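Local coordinates for protein endoglucanase (Bacillus akibai, PDB 1UWW) that hydrolyses internal beta-1,4-glucosidic bonds of cellulose as an endoglucanase, this chain being its family 28 carbohydrate-binding module, which recognises non-crystalline cellulose, at residues 90-95 against 142-147; 48-53 against 182-187; 104-109 against 125-130; 71-76 against 167-172. One frame throughout, in Å; residues are numbered along the deposited sequence. Where two conformers were deposited one is given.

Contact 1. Residues 90-95 against 142-147; sequences TFDFYL and LYHYEV. With CA (calcium ion), chain E.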
# COMPACT_ATOMS: atom_id res chain seq x y z
N THR A 90 -7.69 13.15 5.54
CA THR A 90 -7.30 13.92 4.36
C THR A 90 -6.23 14.94 4.68
O THR A 90 -6.13 15.44 5.79
CB THR A 90 -8.51 14.63 3.75
OG1 THR A 90 -9.02 15.63 4.64
CG2 THR A 90 -9.65 13.65 3.51
N PHE A 91 -5.41 15.23 3.69
CA PHE A 91 -4.52 16.36 3.74
C PHE A 91 -4.17 16.81 2.32
O PHE A 91 -4.26 16.03 1.37
CB PHE A 91 -3.23 16.11 4.58
CG PHE A 91 -2.38 14.93 4.16
CD1 PHE A 91 -2.67 13.65 4.62
CD2 PHE A 91 -1.23 15.12 3.41
CE1 PHE A 91 -1.84 12.57 4.30
CE2 PHE A 91 -0.41 14.06 3.09
CZ PHE A 91 -0.74 12.79 3.53
N ASP A 92 -3.79 18.07 2.21
CA ASP A 92 -3.18 18.58 0.98
C ASP A 92 -1.69 18.26 1.00
O ASP A 92 -1.01 18.51 1.98
CB ASP A 92 -3.37 20.10 0.86
CG ASP A 92 -4.81 20.46 0.73
OD1 ASP A 92 -5.49 20.00 -0.21
OD2 ASP A 92 -5.36 21.18 1.60
N PHE A 93 -1.22 17.65 -0.07
CA PHE A 93 0.19 17.28 -0.19
C PHE A 93 0.71 17.92 -1.44
O PHE A 93 0.12 17.80 -2.50
CB PHE A 93 0.33 15.77 -0.30
CG PHE A 93 1.76 15.29 -0.25
CD1 PHE A 93 2.63 15.68 0.76
CD2 PHE A 93 2.24 14.44 -1.23
CE1 PHE A 93 3.98 15.21 0.77
CE2 PHE A 93 3.57 13.97 -1.20
CZ PHE A 93 4.43 14.36 -0.23
N TYR A 94 1.82 18.63 -1.33
CA TYR A 94 2.40 19.31 -2.47
C TYR A 94 3.84 18.88 -2.63
O TYR A 94 4.55 18.64 -1.65
CB TYR A 94 2.39 20.82 -2.31
CG TYR A 94 1.06 21.44 -1.93
CD1 TYR A 94 0.66 21.53 -0.62
CD2 TYR A 94 0.22 21.95 -2.90
CE1 TYR A 94 -0.55 22.11 -0.28
CE2 TYR A 94 -0.99 22.53 -2.57
CZ TYR A 94 -1.34 22.62 -1.27
OH TYR A 94 -2.54 23.22 -0.89
N LEU A 95 4.25 18.78 -3.88
CA LEU A 95 5.64 18.53 -4.21
C LEU A 95 6.15 19.63 -5.12
O LEU A 95 5.51 19.99 -6.10
CB LEU A 95 5.81 17.17 -4.89
CG LEU A 95 5.21 16.00 -4.12
CD1 LEU A 95 3.84 15.70 -4.65
CD2 LEU A 95 6.08 14.77 -4.19
N LEU A 142 4.62 23.65 -8.64
CA LEU A 142 4.11 23.08 -7.39
C LEU A 142 2.93 22.18 -7.72
O LEU A 142 1.91 22.63 -8.25
CB LEU A 142 3.63 24.18 -6.47
CG LEU A 142 3.24 23.70 -5.08
CD1 LEU A 142 4.47 23.31 -4.29
CD2 LEU A 142 2.48 24.81 -4.40
N TYR A 143 3.09 20.90 -7.44
CA TYR A 143 2.07 19.89 -7.74
C TYR A 143 1.22 19.64 -6.50
O TYR A 143 1.77 19.45 -5.43
CB TYR A 143 2.76 18.58 -8.16
CG TYR A 143 3.57 18.71 -9.44
CD1 TYR A 143 4.89 19.12 -9.40
CD2 TYR A 143 3.00 18.46 -10.68
CE1 TYR A 143 5.63 19.25 -10.58
CE2 TYR A 143 3.74 18.58 -11.83
CZ TYR A 143 5.04 18.98 -11.76
OH TYR A 143 5.80 19.14 -12.90
N HIS A 144 -0.10 19.60 -6.65
CA HIS A 144 -1.05 19.49 -5.54
C HIS A 144 -1.84 18.20 -5.64
O HIS A 144 -2.52 17.96 -6.62
CB HIS A 144 -2.00 20.69 -5.57
CG HIS A 144 -3.01 20.71 -4.48
ND1 HIS A 144 -4.06 21.62 -4.50
CD2 HIS A 144 -3.13 20.04 -3.31
CE1 HIS A 144 -4.81 21.46 -3.43
NE2 HIS A 144 -4.26 20.52 -2.67
N TYR A 145 -1.72 17.38 -4.60
CA TYR A 145 -2.49 16.15 -4.45
C TYR A 145 -3.42 16.27 -3.24
O TYR A 145 -3.04 16.74 -2.19
CB TYR A 145 -1.55 14.96 -4.24
CG TYR A 145 -0.66 14.74 -5.41
CD1 TYR A 145 0.55 15.42 -5.50
CD2 TYR A 145 -1.05 13.94 -6.48
CE1 TYR A 145 1.38 15.29 -6.60
CE2 TYR A 145 -0.21 13.82 -7.60
CZ TYR A 145 0.97 14.49 -7.63
OH TYR A 145 1.78 14.33 -8.74
N GLU A 146 -4.65 15.84 -3.43
CA GLU A 146 -5.64 15.74 -2.38
C GLU A 146 -5.59 14.34 -1.80
O GLU A 146 -6.24 13.42 -2.31
CB GLU A 146 -7.01 15.99 -3.00
CG GLU A 146 -7.20 17.41 -3.47
CD GLU A 146 -7.44 18.33 -2.31
OE1 GLU A 146 -7.51 17.81 -1.16
OE2 GLU A 146 -7.59 19.55 -2.52
N VAL A 147 -4.76 14.14 -0.79
CA VAL A 147 -4.59 12.82 -0.22
C VAL A 147 -5.82 12.50 0.63
O VAL A 147 -6.23 13.31 1.44
CB VAL A 147 -3.30 12.73 0.57
CG1 VAL A 147 -3.13 11.35 1.22
CG2 VAL A 147 -2.13 13.06 -0.36
CA CA E . -7.75 20.03 0.11
O HOH W 1 -8.02 21.84 1.80
O HOH W 2 -7.67 21.31 -1.28
O HOH W 3 -10.13 20.76 -0.40
O HOH W 4 -7.43 18.19 1.73

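Contact 2. Residues 48-53 against 182-187; sequences NGSNAL and FVDNVR. With CA (calcium ion), chain C.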
# COMPACT_ATOMS: atom_id res chain seq x y z
N ASN A 48 0.65 27.23 -2.13
CA ASN A 48 -0.72 27.37 -2.64
C ASN A 48 -1.54 28.39 -1.85
O ASN A 48 -2.75 28.21 -1.71
CB ASN A 48 -1.38 25.98 -2.70
CG ASN A 48 -2.69 25.94 -3.49
OD1 ASN A 48 -2.89 26.69 -4.46
ND2 ASN A 48 -3.54 24.98 -3.14
N GLY A 49 -0.88 29.41 -1.33
CA GLY A 49 -1.52 30.49 -0.60
C GLY A 49 -1.90 30.17 0.82
O GLY A 49 -2.79 30.81 1.42
N SER A 50 -1.20 29.20 1.40
CA SER A 50 -1.40 28.90 2.80
C SER A 50 -0.09 28.37 3.37
O SER A 50 0.75 27.89 2.63
CB SER A 50 -2.51 27.86 2.97
OG SER A 50 -2.84 27.64 4.34
N ASN A 51 0.08 28.44 4.67
CA ASN A 51 1.26 27.91 5.30
C ASN A 51 1.12 26.40 5.54
O ASN A 51 0.05 25.92 5.88
CB ASN A 51 1.54 28.63 6.60
CG ASN A 51 2.04 30.03 6.38
OD1 ASN A 51 3.00 30.25 5.62
ND2 ASN A 51 1.39 30.98 7.01
N ALA A 52 2.22 25.69 5.37
CA ALA A 52 2.23 24.23 5.35
C ALA A 52 3.47 23.70 6.06
O ALA A 52 4.50 24.34 6.09
CB ALA A 52 2.21 23.77 3.93
N LEU A 53 3.38 22.50 6.63
CA LEU A 53 4.52 21.78 7.19
C LEU A 53 5.39 21.31 6.00
O LEU A 53 4.88 20.72 5.06
CB LEU A 53 4.01 20.57 7.95
CG LEU A 53 5.06 19.72 8.68
CD1 LEU A 53 5.70 20.49 9.81
CD2 LEU A 53 4.44 18.43 9.17
N PHE A 182 5.34 19.52 1.03
CA PHE A 182 4.51 20.36 1.90
C PHE A 182 3.24 19.58 2.26
O PHE A 182 2.61 18.97 1.38
CB PHE A 182 4.07 21.65 1.21
CG PHE A 182 5.19 22.46 0.55
CD1 PHE A 182 5.71 22.09 -0.70
CD2 PHE A 182 5.65 23.61 1.15
CE1 PHE A 182 6.69 22.84 -1.31
CE2 PHE A 182 6.64 24.39 0.52
CZ PHE A 182 7.14 24.01 -0.70
N VAL A 183 2.84 19.65 3.52
CA VAL A 183 1.61 19.03 4.04
C VAL A 183 0.75 20.10 4.70
O VAL A 183 1.23 20.87 5.53
CB VAL A 183 2.00 17.96 5.09
CG1 VAL A 183 0.80 17.47 5.91
CG2 VAL A 183 2.74 16.80 4.43
N ASP A 184 -0.53 20.14 4.35
CA ASP A 184 -1.45 21.12 4.96
C ASP A 184 -2.82 20.50 5.23
O ASP A 184 -3.23 19.55 4.58
CB ASP A 184 -1.58 22.35 4.07
CG ASP A 184 -2.01 23.61 4.81
OD1 ASP A 184 -2.17 23.63 6.06
OD2 ASP A 184 -2.13 24.67 4.14
N ASN A 185 -3.52 21.06 6.20
CA ASN A 185 -4.93 20.74 6.45
C ASN A 185 -5.16 19.26 6.78
O ASN A 185 -6.05 18.63 6.24
CB ASN A 185 -5.83 21.21 5.30
CG ASN A 185 -5.67 22.66 5.02
OD1 ASN A 185 -5.78 23.48 5.93
ND2 ASN A 185 -5.36 23.00 3.77
N VAL A 186 -4.34 18.73 7.67
CA VAL A 186 -4.49 17.33 8.07
C VAL A 186 -5.71 17.22 8.97
O VAL A 186 -5.80 17.90 9.96
CB VAL A 186 -3.25 16.75 8.81
CG1 VAL A 186 -3.42 15.23 8.97
CG2 VAL A 186 -1.95 17.08 8.11
N ARG A 187 -6.64 16.35 8.61
CA ARG A 187 -7.86 16.17 9.42
C ARG A 187 -8.56 14.85 9.16
O ARG A 187 -8.35 14.23 8.14
CB ARG A 187 -8.84 17.28 9.12
CG ARG A 187 -9.28 17.37 7.70
CD ARG A 187 -10.37 18.39 7.52
NE ARG A 187 -11.60 17.91 8.14
CZ ARG A 187 -12.67 18.65 8.44
NH1 ARG A 187 -12.69 19.95 8.17
NH2 ARG A 187 -13.74 18.08 9.00
CA CA C . -2.22 26.09 6.13
O HOH W 5 -4.95 25.81 3.10
O HOH W 6 -4.56 25.93 6.26

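Contact 3. Residues 104-109 against 125-130; sequences AMNINL and TYTINF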
# COMPACT_ATOMS: atom_id res chain seq x y z
N ALA A 104 7.53 6.17 -8.24
CA ALA A 104 6.34 6.55 -7.52
C ALA A 104 6.66 6.69 -6.06
O ALA A 104 7.77 6.36 -5.61
CB ALA A 104 5.20 5.53 -7.77
N MSE A 105 5.68 7.18 -5.31
CA MSE A 105 5.76 7.33 -3.86
C MSE A 105 4.47 6.75 -3.28
O MSE A 105 3.40 7.12 -3.76
CB MSE A 105 5.84 8.81 -3.51
CG MSE A 105 5.86 9.12 -2.01
SE MSE A 105 5.83 11.03 -1.62
CE MSE A 105 7.43 11.18 -1.84
N ASN A 106 4.58 5.88 -2.26
CA ASN A 106 3.46 5.27 -1.58
C ASN A 106 3.29 5.92 -0.22
O ASN A 106 4.22 5.85 0.61
CB ASN A 106 3.67 3.77 -1.38
CG ASN A 106 3.40 2.93 -2.63
OD1 ASN A 106 3.78 1.73 -2.68
ND2 ASN A 106 2.74 3.51 -3.59
N ILE A 107 2.12 6.49 0.03
CA ILE A 107 1.80 7.11 1.31
C ILE A 107 0.92 6.15 2.12
O ILE A 107 -0.14 5.71 1.64
CB ILE A 107 1.09 8.47 1.09
CG1 ILE A 107 2.00 9.39 0.28
CG2 ILE A 107 0.72 9.07 2.42
CD1 ILE A 107 1.39 10.71 -0.03
N ASN A 108 1.36 5.80 3.33
CA ASN A 108 0.60 4.95 4.23
C ASN A 108 0.33 5.64 5.54
O ASN A 108 1.03 6.54 5.97
CB ASN A 108 1.36 3.64 4.49
CG ASN A 108 1.30 2.68 3.30
OD1 ASN A 108 2.28 2.51 2.61
ND2 ASN A 108 0.09 2.13 3.00
N LEU A 109 -0.76 5.23 6.16
CA LEU A 109 -1.24 5.83 7.40
C LEU A 109 -1.36 4.74 8.45
O LEU A 109 -2.02 3.71 8.23
CB LEU A 109 -2.60 6.45 7.13
CG LEU A 109 -3.36 7.06 8.30
CD1 LEU A 109 -2.66 8.26 8.85
CD2 LEU A 109 -4.80 7.46 7.86
N THR A 125 -3.19 1.93 0.29
CA THR A 125 -2.10 2.85 0.04
C THR A 125 -2.51 3.96 -0.94
O THR A 125 -3.23 3.67 -1.90
CB THR A 125 -1.00 2.01 -0.56
OG1 THR A 125 -0.67 0.98 0.39
CG2 THR A 125 0.27 2.82 -0.79
N TYR A 126 -2.08 5.20 -0.70
CA TYR A 126 -2.25 6.32 -1.62
C TYR A 126 -0.95 6.48 -2.41
O TYR A 126 0.09 6.76 -1.84
CB TYR A 126 -2.58 7.64 -0.88
CG TYR A 126 -2.92 8.77 -1.82
CD1 TYR A 126 -1.92 9.51 -2.42
CD2 TYR A 126 -4.24 9.03 -2.17
CE1 TYR A 126 -2.20 10.52 -3.30
CE2 TYR A 126 -4.56 10.04 -3.07
CZ TYR A 126 -3.50 10.80 -3.63
OH TYR A 126 -3.74 11.82 -4.53
N THR A 127 -1.01 6.38 -3.72
CA THR A 127 0.18 6.31 -4.55
C THR A 127 0.23 7.52 -5.49
O THR A 127 -0.77 7.84 -6.17
CB THR A 127 0.19 4.98 -5.32
OG1 THR A 127 0.22 3.89 -4.40
CG2 THR A 127 1.43 4.86 -6.21
N ILE A 128 1.39 8.17 -5.52
CA ILE A 128 1.68 9.24 -6.46
C ILE A 128 2.66 8.72 -7.49
O ILE A 128 3.73 8.23 -7.13
CB ILE A 128 2.32 10.41 -5.70
CG1 ILE A 128 1.27 11.02 -4.78
CG2 ILE A 128 2.85 11.46 -6.68
CD1 ILE A 128 1.74 12.10 -3.93
N ASN A 129 2.31 8.83 -8.75
CA ASN A 129 3.11 8.28 -9.85
C ASN A 129 3.89 9.41 -10.52
O ASN A 129 3.30 10.31 -11.14
CB ASN A 129 2.17 7.58 -10.83
CG ASN A 129 2.90 6.74 -11.84
OD1 ASN A 129 4.04 7.05 -12.20
ND2 ASN A 129 2.26 5.67 -12.29
N PHE A 130 5.21 9.40 -10.39
CA PHE A 130 6.03 10.50 -10.94
C PHE A 130 6.05 10.50 -12.46
O PHE A 130 6.42 11.51 -13.08
CB PHE A 130 7.44 10.48 -10.36
CG PHE A 130 7.48 10.72 -8.86
CD1 PHE A 130 6.97 11.90 -8.33
CD2 PHE A 130 7.98 9.79 -8.00
CE1 PHE A 130 6.98 12.12 -6.96
CE2 PHE A 130 8.01 10.03 -6.63
CZ PHE A 130 7.50 11.21 -6.12

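Contact 4. Residues 71-76 against 167-172; sequences APRLDF and MIIFAD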
# COMPACT_ATOMS: atom_id res chain seq x y z
N ALA A 71 12.12 6.08 4.04
CA ALA A 71 10.88 6.86 3.98
C ALA A 71 10.83 7.91 5.06
O ALA A 71 10.96 7.56 6.24
CB ALA A 71 9.70 5.95 4.16
N PRO A 72 10.56 9.17 4.71
CA PRO A 72 10.09 10.11 5.73
C PRO A 72 8.88 9.53 6.48
O PRO A 72 7.97 8.98 5.84
CB PRO A 72 9.67 11.34 4.93
CG PRO A 72 10.50 11.28 3.65
CD PRO A 72 10.65 9.78 3.38
N ARG A 73 8.86 9.70 7.79
CA ARG A 73 7.79 9.20 8.63
C ARG A 73 7.43 10.30 9.61
O ARG A 73 8.13 10.55 10.58
CB ARG A 73 8.21 7.96 9.39
CG ARG A 73 8.46 6.70 8.64
CD ARG A 73 8.35 5.50 9.56
NE ARG A 73 9.09 4.32 9.14
CZ ARG A 73 8.85 3.10 9.64
NH1 ARG A 73 7.92 2.94 10.58
NH2 ARG A 73 9.54 2.06 9.20
N LEU A 74 6.32 10.96 9.34
CA LEU A 74 5.78 11.96 10.27
C LEU A 74 5.03 11.27 11.38
O LEU A 74 4.50 10.18 11.20
CB LEU A 74 4.81 12.89 9.56
CG LEU A 74 5.37 13.81 8.51
CD1 LEU A 74 4.24 14.61 7.87
CD2 LEU A 74 6.33 14.79 9.13
N ASP A 75 4.95 11.91 12.53
CA ASP A 75 4.32 11.36 13.72
C ASP A 75 3.57 12.48 14.43
O ASP A 75 4.07 13.60 14.56
CB ASP A 75 5.42 10.73 14.59
CG ASP A 75 4.94 9.75 15.61
OD1 ASP A 75 3.75 9.39 15.64
OD2 ASP A 75 5.77 9.32 16.47
N PHE A 76 2.39 12.17 14.93
CA PHE A 76 1.49 13.11 15.59
C PHE A 76 0.87 12.43 16.81
O PHE A 76 0.04 11.56 16.66
CB PHE A 76 0.41 13.56 14.60
CG PHE A 76 -0.58 14.53 15.14
CD1 PHE A 76 -0.29 15.89 15.22
CD2 PHE A 76 -1.81 14.09 15.57
CE1 PHE A 76 -1.25 16.78 15.68
CE2 PHE A 76 -2.74 14.99 16.06
CZ PHE A 76 -2.46 16.33 16.11
N MSE A 167 1.04 8.08 12.50
CA MSE A 167 2.16 8.37 11.52
C MSE A 167 1.74 8.24 10.07
O MSE A 167 0.81 7.47 9.69
CB MSE A 167 3.42 7.45 11.72
CG MSE A 167 3.87 7.36 13.28
SE MSE A 167 4.89 5.81 13.84
CE MSE A 167 5.67 5.52 12.11
N ILE A 168 2.48 8.98 9.28
CA ILE A 168 2.29 9.05 7.84
C ILE A 168 3.64 8.72 7.25
O ILE A 168 4.63 9.42 7.53
CB ILE A 168 1.79 10.44 7.35
CG1 ILE A 168 0.50 10.81 8.10
CG2 ILE A 168 1.53 10.39 5.88
CD1 ILE A 168 0.00 12.18 7.78
N ILE A 169 3.69 7.67 6.45
CA ILE A 169 4.91 7.13 5.87
C ILE A 169 4.93 7.44 4.40
O ILE A 169 3.96 7.15 3.70
CB ILE A 169 4.98 5.61 6.10
CG1 ILE A 169 4.98 5.31 7.61
CG2 ILE A 169 6.27 5.06 5.47
CD1 ILE A 169 4.79 3.87 7.97
N PHE A 170 6.02 8.02 3.90
CA PHE A 170 6.16 8.46 2.51
C PHE A 170 7.23 7.59 1.86
O PHE A 170 8.43 7.93 1.89
CB PHE A 170 6.54 9.93 2.44
CG PHE A 170 5.51 10.85 3.02
CD1 PHE A 170 5.49 11.12 4.37
CD2 PHE A 170 4.56 11.48 2.21
CE1 PHE A 170 4.58 12.00 4.92
CE2 PHE A 170 3.64 12.35 2.76
CZ PHE A 170 3.65 12.61 4.11
N ALA A 171 6.84 6.46 1.29
CA ALA A 171 7.81 5.44 0.85
C ALA A 171 8.15 5.54 -0.63
O ALA A 171 7.31 5.78 -1.48
CB ALA A 171 7.27 4.07 1.15
N ASP A 172 9.42 5.30 -0.94
CA ASP A 172 9.95 5.26 -2.29
C ASP A 172 9.49 4.01 -3.02
O ASP A 172 9.57 2.91 -2.48
CB ASP A 172 11.48 5.25 -2.16
CG ASP A 172 12.21 5.43 -3.46
OD1 ASP A 172 11.64 5.84 -4.48
OD2 ASP A 172 13.44 5.15 -3.48

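Contact 1. Residues 90-95 against 142-147
His144 lies alongside Tyr94 and ends against Asp92, a worked example of one side chain joining a ring stack to a metal site. The histidine, its CG anti to the backbone N (chi1 -179°), runs across a non-hydrogen-bonded antiparallel pair. Its CB rests 3.7 Å from Tyr94 CD2. At CG the contact tightens, Tyr94 CE2 lying 3.3 Å away over the imidazole face; CD2 and ND1 also keep Tyr94 CE2 as their nearest phenol atom, and CE1 is near Tyr94 OH. The two rings form an offset stack, their planes 26° apart. The tip, NE2, donates to Asp92 OD1 at 2.8 Å. This bond is nearly straight (166°) and lies in the imidazole plane, yet it reaches the carboxylate from above its plane.

Asp92 OD1 also binds a calcium ion at 2.3 Å. Glu146, directly across the strand pair from Asp92, grips the same ion with both oxygens, OE1 at 2.6 Å and OE2 at 2.7 Å, and waters contribute to the shell. Asp92 OD2 accepts from one of these waters and from Asn185, while Tyr94 OH is bonded to Asn48.

The other side of the pair is largely aromatic and aliphatic: Val147 CB sits 3.9 Å from the centroid of the Phe91 ring, over its centre. Six backbone hydrogen bonds join the strands between these two surfaces. The shared calcium probably offsets the repulsion between the two neighbouring carboxylates, while the N-H of His144 adds a second grip on the aspartate oxygen that binds the metal.

Contact 2. Residues 48-53 against 182-187
Asp184 OD1 is gripped twice: by the calcium ion that also holds Ser50 and Asn51, at 2.5 Å, and by a weak bond from Asn185 N. OD2 of the same carboxylate binds the ion too, so the aspartate is a bidentate ligand. From the facing segment come Ser50 OG, 2.4 Å from the calcium, and the backbone oxygen Asn51 O, 2.3 Å from it. A chi1 of -174° swings OG away from the backbone N of Ser50 and onto the metal. Val21, Glu23 and a water complete the shell. A second water links the segments, hydrogen-bonded to Ser50 OG and accepting from Asn185 ND2.

Beyond the metal the strands turn to ordinary pairing. Leu53 N donates to Val183 O at 2.9 Å, and Val183 N returns a bond of 2.8 Å to Leu53 O. Ala52 CB points toward strand segment 182-187, 3.9 Å from Phe182 CB and at the edge of that ring. The short strand segments splay at 115°, and the calcium ties them together where regular pairing has ended.

Strand 180-189 runs between strands 50-58 and 88-97 in one sheet of the sandwich. On its way Asn185 and Val186 form a G1 beta bulge opposite Ser20, while Leu53 and Val183 turn their side chains to the interior, toward Phe22, Phe93 and Trp55.

Contact 3. Residues 104-109 against 125-130
Asn108 and Thr125 are brought together by two similar first torsions: CG of the asparagine lies beside its own backbone N (chi1 -74°), and OG1 of the threonine does the same (chi1 -59°). Asn108 ND2 can then donate to Thr125 OG1 at 3.0 Å, with an angle of 159° at the hydrogen. The threonine hydroxyl is also hydrogen-bonded to Thr125 of the second subunit. Its methyl takes a different partner, Thr125 CG2 resting 3.6 Å from Asn106 CB.

Further along the same surface Asn106 and Thr127 run alongside each other in a common direction. Their polar ends are close but badly aligned for a bond within this pair, and both are used across the subunit interface instead: Asn106 OD1 meets Thr127 OG1 of the second subunit, and Thr127 OG1 meets Asn106 ND2 of that subunit.

On the reverse side the contact is apolar. Ile107 CD1 touches Ile128 CD1 at 4.2 Å, and CB of selenomethionine Met105 lies 3.9 Å from Phe130 CZ, while Phe130 CE2 comes close to the carbonyl carbon of Ala104. Between the surfaces run four backbone hydrogen bonds, among them Ile107 N to Tyr126 O at 2.8 Å and Ile128 N to Met105 O at 2.9 Å.

This beta hairpin therefore has two chemistries. One side adds apolar bulk to the interior of the module; the other presents amides and hydroxyls, neutral groups that can each donate and accept, and so can pair across the interface, Thr125 with its own counterpart and Asn106 with Thr127.

Contact 4. Residues 71-76 against 167-172
Phe170 and Pro72 begin the backbone pairing, Phe170 N donating to Pro72 O at 2.9 Å; the same oxygen lies at the edge of the Phe170 ring, in its plane. Leu74 and Ile168 continue it with a mutual pair, Leu74 N to Ile168 O at 2.9 Å and Ile168 N to Leu74 O at 3.0 Å. Proline has no N-H to return the first bond; Phe170 O, which instead meets Pro72 CD at 3.3 Å, is hydrogen-bonded to Tyr59 OH. Arg73 CA also makes a C-H...O contact with Ile168 O.

Apolar contacts occupy both surfaces of the pair. On one, Leu74 CD1 reaches the ring edge of Phe170, 4.0 Å from CE1. Phe170 CG stands beside its backbone N (chi1 -62°), and from there the ring enters an aromatic group with Phe93 and Trp55, the latter edge-to-face. On the other surface Ala71 CB packs on Ile169 CG2 at 3.8 Å.

A mixed contact follows. Arg73 and Ile169 run side by side: Arg73 CG is 3.9 Å from Ile169 CG1, and Ile169 CD1 lies over one face of the guanidinium group, 4.2 Å from Arg73 NH1.

Polar ties to nearby residues complete the set. Both carboxylate oxygens of Asp75 are engaged, OD2 by Trp77 NE1 and OD1 by Asn165 ND2.

The pairing of strand 73-77 with strand 165-173, about 90 residues further on, with Leu74 and Phe170 turned toward the opposing sheet, fits the beta-jelly-roll sandwich adopted by carbohydrate-binding modules of this family.

Contacts 1 and 2 belong to one sheet of the sandwich, where strands 88-97 and 180-189 are neighbours; contacts 3 and 4 belong to the other, through strands 104-111 and 165-173. In general each strand pair has an inner and an outer chemistry. Inside, all four are mainly apolar and aromatic, and Phe93 of contact 1 packs on Ile128 of contact 3 and on Phe170 of contact 4, joining the two sheets. Outside they differ. Contacts 1 and 2 carry calcium sites, joined by the bond from Asn185 to Asp92. Contact 1 is partly buried, with Glu146 exposed; the others are buried, contact 3 at a subunit interface and contact 4 nearest the chain's centre, without metal.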